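Local coordinates for protein magnesium-protoporphyrin O-methyltransferase (Synechocystis sp., PDB 4QDJ) that transfers a methyl group from S-adenosylmethionine to a propionate of magnesium protoporphyrin IX, a step of chlorophyll biosynthesis, at residues A[129-134]-A[154-159]; A[147-152]-A[200-205]. One frame throughout, in Å; residues are numbered along the deposited sequence. Where two conformers were deposited one is given.

In the fold
Both contacts draw on helix 142-155, the helical arm of the beta-alpha-beta crossover that leads from strand 130-133 to strand 159-164 in this class I methyltransferase fold. Interaction 1 closes that unit at its far end, pairing 129-134 with the helix's end and the chain that follows it (154-159); interaction 2 packs the middle of the same helix against helix 195-204. Their centres lie about 11 Å apart, and they touch through Leu152 of the shared helix, whose CD1 packs 3.7 Å from Cys133 CB. Strand 130-133 runs from the arginine cluster at Asp129 toward the cofactor, where the Leu134 carbonyl oxygen accepts a hydrogen bond from the amino group of S-adenosylmethionine. Interaction 2 stands farther off, the Ile149 side chain about 11 Å from the cofactor.

Interaction 1 of 2, residues A[129-134]-A[154-159]; sequences DTVICL and SLADRR. With SAM (S-adenosylmethionine), chain B.
Thr130 OG1 is gripped side-on by Arg159, with NE at 2.9 Å and NH2 at 3.0 Å, and both bonds lie in the guanidinium plane. The hydroxyl gives its own proton to Asp129 OD1, on the anti side of that carboxylate. Asp129 CG stands anti to the backbone N (chi1 175°), which swings the carboxylate alongside Arg158 although the CB bond points away from it. There NE meets OD2 at 3.0 Å, nearly straight at 172°, while NH2 reaches OD1 on its syn lone pair; the two planes are 40° apart. Were Asp129 replaced by an alanine, Arg158 would probably lose its carboxylate mate and the Thr130 hydroxyl its acceptor.

The backbone joins in: Asp129 O accepts both Arg158 N and Arg159 N, and Val131 N donates to Arg159 O (2.8 Å), pairing the strands in parallel. Behind them Val131 CG2 packs on Ala156 CB at 3.7 Å, where the chain leaves helix 142-155 to enter strand 159-164 of the beta-alpha-beta crossover. At the strand's other end the Leu134 carbonyl takes a 2.7 Å hydrogen bond from SAM N. Arg159 NH1 bridges to Asp58 and Glu226, with Arg211 close by. The paired carboxylates and guanidiniums probably offset one another's charge, and the Thr130 hydroxyl, which donates to Asp129 and accepts from Arg159, ties the two arginine sites together.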
# COMPACT_ATOMS: atom_id res chain seq x y z
N ASP A 129 10.06 -0.86 -11.73
CA ASP A 129 10.38 0.56 -11.82
C ASP A 129 9.94 1.25 -10.54
O ASP A 129 10.71 1.97 -9.91
CB ASP A 129 9.69 1.22 -13.02
CG ASP A 129 9.92 2.72 -13.06
OD1 ASP A 129 9.15 3.46 -12.41
OD2 ASP A 129 10.87 3.16 -13.74
N THR A 130 8.68 1.01 -10.17
CA THR A 130 8.07 1.69 -9.03
C THR A 130 7.48 0.68 -8.06
O THR A 130 6.75 -0.23 -8.45
CB THR A 130 6.98 2.66 -9.51
OG1 THR A 130 7.58 3.74 -10.24
CG2 THR A 130 6.20 3.24 -8.33
N VAL A 131 7.81 0.84 -6.78
CA VAL A 131 7.23 0.02 -5.72
C VAL A 131 6.42 0.93 -4.81
O VAL A 131 6.88 2.01 -4.43
CB VAL A 131 8.32 -0.71 -4.92
CG1 VAL A 131 7.71 -1.52 -3.78
CG2 VAL A 131 9.14 -1.61 -5.84
N ILE A 132 5.20 0.51 -4.49
CA ILE A 132 4.30 1.33 -3.68
C ILE A 132 3.79 0.55 -2.48
O ILE A 132 3.39 -0.61 -2.60
CB ILE A 132 3.10 1.83 -4.51
CG1 ILE A 132 3.58 2.50 -5.80
CG2 ILE A 132 2.25 2.80 -3.69
CD1 ILE A 132 2.45 2.94 -6.71
N CYS A 133 3.80 1.18 -1.31
CA CYS A 133 3.30 0.56 -0.09
C CYS A 133 2.51 1.59 0.71
O CYS A 133 3.09 2.41 1.42
CB CYS A 133 4.47 0.02 0.73
SG CYS A 133 4.01 -0.95 2.17
N LEU A 134 1.19 1.55 0.58
CA LEU A 134 0.31 2.54 1.20
C LEU A 134 -0.43 1.99 2.40
O LEU A 134 -1.08 0.94 2.32
CB LEU A 134 -0.71 3.07 0.19
CG LEU A 134 -0.21 3.74 -1.08
CD1 LEU A 134 -1.39 4.31 -1.86
CD2 LEU A 134 0.80 4.83 -0.75
N SER A 154 14.91 -2.72 -2.20
CA SER A 154 15.71 -3.64 -3.01
C SER A 154 14.97 -4.11 -4.25
O SER A 154 15.58 -4.65 -5.18
CB SER A 154 16.16 -4.85 -2.17
OG SER A 154 15.10 -5.76 -1.96
N LEU A 155 13.66 -3.92 -4.27
CA LEU A 155 12.84 -4.32 -5.41
C LEU A 155 12.66 -3.16 -6.39
O LEU A 155 12.24 -3.37 -7.53
CB LEU A 155 11.46 -4.80 -4.95
CG LEU A 155 11.42 -5.82 -3.82
CD1 LEU A 155 9.97 -6.16 -3.48
CD2 LEU A 155 12.20 -7.07 -4.18
N ALA A 156 12.98 -1.95 -5.94
CA ALA A 156 12.71 -0.75 -6.73
C ALA A 156 13.91 -0.28 -7.53
O ALA A 156 14.90 0.20 -6.96
CB ALA A 156 12.21 0.37 -5.82
N ASP A 157 13.82 -0.40 -8.85
CA ASP A 157 14.87 0.10 -9.73
C ASP A 157 14.99 1.61 -9.66
O ASP A 157 16.09 2.16 -9.75
CB ASP A 157 14.61 -0.32 -11.18
CG ASP A 157 14.87 -1.79 -11.42
OD1 ASP A 157 15.61 -2.41 -10.64
OD2 ASP A 157 14.32 -2.33 -12.41
N ARG A 158 13.86 2.30 -9.50
CA ARG A 158 13.86 3.75 -9.57
C ARG A 158 13.11 4.46 -8.45
O ARG A 158 13.59 5.46 -7.91
CB ARG A 158 13.31 4.21 -10.92
CG ARG A 158 13.50 5.70 -11.19
CD ARG A 158 12.96 6.09 -12.56
NE ARG A 158 11.52 5.85 -12.65
CZ ARG A 158 10.60 6.74 -12.32
NH1 ARG A 158 10.95 7.94 -11.88
NH2 ARG A 158 9.31 6.44 -12.44
N ARG A 159 11.94 3.95 -8.08
CA ARG A 159 11.05 4.71 -7.21
C ARG A 159 10.33 3.88 -6.16
O ARG A 159 9.84 2.78 -6.44
CB ARG A 159 10.04 5.49 -8.06
CG ARG A 159 8.98 6.23 -7.26
CD ARG A 159 8.16 7.16 -8.14
NE ARG A 159 7.57 6.46 -9.28
CZ ARG A 159 6.80 7.05 -10.19
NH1 ARG A 159 6.54 8.35 -10.10
NH2 ARG A 159 6.31 6.34 -11.20
N SAM B . -2.47 -0.64 0.56
CA SAM B . -3.91 -0.90 0.53
C SAM B . -4.68 0.39 0.34
O SAM B . -4.21 1.47 0.69
OXT SAM B . -5.80 0.38 -0.19
CB SAM B . -4.39 -1.64 1.78
CG SAM B . -4.14 -0.97 3.13
SD SAM B . -4.85 -1.92 4.51
CE SAM B . -4.95 -0.67 5.81
C5' SAM B . -3.39 -2.82 5.07
C4' SAM B . -3.14 -4.07 4.24
O4' SAM B . -1.79 -4.45 4.38
C3' SAM B . -3.99 -5.26 4.67
O3' SAM B . -4.68 -5.77 3.55
C2' SAM B . -2.98 -6.28 5.16
O2' SAM B . -3.37 -7.60 4.85
C1' SAM B . -1.72 -5.85 4.42
N9 SAM B . -0.48 -6.28 5.08
C8 SAM B . -0.16 -6.18 6.40
N7 SAM B . 1.08 -6.70 6.58
C5 SAM B . 1.54 -7.13 5.38
C6 SAM B . 2.73 -7.73 4.99
N6 SAM B . 3.67 -7.99 5.89
N1 SAM B . 2.91 -8.07 3.67
C2 SAM B . 1.93 -7.81 2.74
N3 SAM B . 0.75 -7.21 3.13
C4 SAM B . 0.57 -6.87 4.43

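Interaction 2 of 2, residues A[147-152]-A[200-205]; sequences AMISHL and KILGDN
In one of the two conformers deposited for Ser150, its OG receives an N-H from Asn205 ND2 at 3.0 Å, the direct polar link between the two segments. The hydroxyl lies close to the amide plane of Asn205, and the N-H points at it at 156°. A water serves the oxygen of the same amide, donating to Asn205 OD1 and to the carbonyl oxygen of Ser150, each at 2.7 Å. Both ends of the amide are thus engaged with one serine in that conformer, through its side chain and through its backbone. Beside this polar pair the contact is apolar. Ile149 presents its CG2 branch, which lies 3.7 Å from Ile201 CG2 and 3.8 Å from Leu202 CD2. The CG2 methyl thus meets two side chains, and Ile149 crosses each at about a right angle.

The contact joins helix 142-155, the crossover helix of the Rossmann-like methyltransferase core, to helix 195-204, which precedes the antiparallel strands 207-216 and 221-229 at one edge of the sheet. The short segments cross at -36°, their axes 9.6 Å apart at closest approach.

Further out, the first shell is positioned by bonds back to the helix on each side. Asn205 is the first residue to leave helical geometry, and its ND2 also reaches back to the carbonyl oxygen of Ile201 at 2.8 Å, from above the carbonyl plane; its CG lies beside the backbone N (chi1 -75°), which turns the amide back over the helix end, toward that oxygen. The Ser150 hydroxyl, in the same conformer, has a further hydrogen bond to the carbonyl oxygen of Ser146, one turn earlier. Beneath the helices, Ile149 and Leu202 both rest on Leu162 of strand 159-164, and Leu202 also touches Leu160.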
# COMPACT_ATOMS: atom_id res chain seq x y z
N ALA A 147 13.05 -2.66 8.31
CA ALA A 147 13.42 -3.85 7.56
C ALA A 147 12.52 -4.02 6.34
O ALA A 147 12.98 -4.42 5.27
CB ALA A 147 13.34 -5.08 8.46
N MET A 148 11.24 -3.70 6.50
CA MET A 148 10.29 -3.78 5.40
C MET A 148 10.62 -2.79 4.29
O MET A 148 10.61 -3.13 3.11
CB MET A 148 8.86 -3.56 5.91
CG MET A 148 8.34 -4.70 6.77
SD MET A 148 6.78 -4.32 7.59
CE MET A 148 5.71 -3.98 6.20
N ILE A 149 10.91 -1.55 4.68
CA ILE A 149 11.28 -0.52 3.72
C ILE A 149 12.55 -0.89 2.97
O ILE A 149 12.64 -0.71 1.76
CB ILE A 149 11.45 0.86 4.40
CG1 ILE A 149 10.10 1.36 4.92
CG2 ILE A 149 12.05 1.86 3.44
CD1 ILE A 149 10.19 2.58 5.79
N SER A 150 13.53 -1.42 3.69
CA SER A 150 14.79 -1.83 3.08
C SER A 150 14.56 -2.94 2.05
O SER A 150 15.18 -2.94 0.98
CB SER A 150 15.79 -2.28 4.14
OG SER A 150 16.15 -1.19 4.98
N HIS A 151 13.67 -3.87 2.35
CA HIS A 151 13.38 -4.93 1.40
C HIS A 151 12.66 -4.39 0.17
O HIS A 151 12.99 -4.75 -0.96
CB HIS A 151 12.55 -6.05 2.02
CG HIS A 151 12.31 -7.20 1.09
ND1 HIS A 151 13.28 -8.13 0.81
CD2 HIS A 151 11.23 -7.54 0.35
CE1 HIS A 151 12.80 -9.01 -0.05
NE2 HIS A 151 11.56 -8.67 -0.35
N LEU A 152 11.67 -3.53 0.39
CA LEU A 152 10.94 -2.92 -0.71
C LEU A 152 11.87 -2.11 -1.60
O LEU A 152 11.75 -2.12 -2.82
CB LEU A 152 9.80 -2.04 -0.18
CG LEU A 152 8.65 -2.78 0.51
CD1 LEU A 152 7.65 -1.78 1.07
CD2 LEU A 152 7.97 -3.73 -0.46
N LYS A 200 15.35 8.79 7.00
CA LYS A 200 16.67 8.24 7.28
C LYS A 200 16.81 6.85 6.68
O LYS A 200 17.83 6.54 6.05
CB LYS A 200 16.92 8.20 8.79
CG LYS A 200 18.28 7.66 9.20
CD LYS A 200 19.41 8.46 8.57
CE LYS A 200 20.75 8.14 9.22
NZ LYS A 200 21.09 6.69 9.13
N ILE A 201 15.80 6.01 6.87
CA ILE A 201 15.79 4.66 6.32
C ILE A 201 15.85 4.69 4.80
O ILE A 201 16.58 3.92 4.18
CB ILE A 201 14.55 3.88 6.78
CG1 ILE A 201 14.54 3.75 8.31
CG2 ILE A 201 14.51 2.50 6.14
CD1 ILE A 201 13.18 3.42 8.88
N LEU A 202 15.08 5.59 4.19
CA LEU A 202 15.10 5.74 2.74
C LEU A 202 16.47 6.20 2.25
O LEU A 202 16.99 5.69 1.26
CB LEU A 202 14.01 6.72 2.29
CG LEU A 202 12.58 6.17 2.38
CD1 LEU A 202 11.55 7.28 2.20
CD2 LEU A 202 12.37 5.06 1.35
N GLY A 203 17.06 7.15 2.97
CA GLY A 203 18.39 7.64 2.64
C GLY A 203 19.45 6.55 2.76
O GLY A 203 20.35 6.47 1.92
N ASP A 204 19.33 5.72 3.79
CA ASP A 204 20.27 4.62 3.99
C ASP A 204 20.21 3.62 2.84
O ASP A 204 21.19 2.93 2.55
CB ASP A 204 19.98 3.90 5.32
CG ASP A 204 20.37 4.72 6.53
OD1 ASP A 204 21.16 5.68 6.38
OD2 ASP A 204 19.90 4.40 7.64
N ASN A 205 19.05 3.54 2.19
CA ASN A 205 18.87 2.62 1.07
C ASN A 205 19.12 3.24 -0.29
O ASN A 205 18.88 2.62 -1.33
CB ASN A 205 17.48 1.99 1.12
CG ASN A 205 17.36 0.92 2.19
OD1 ASN A 205 17.76 -0.23 1.99
ND2 ASN A 205 16.81 1.29 3.34
O HOH W 1 17.54 -2.04 -0.03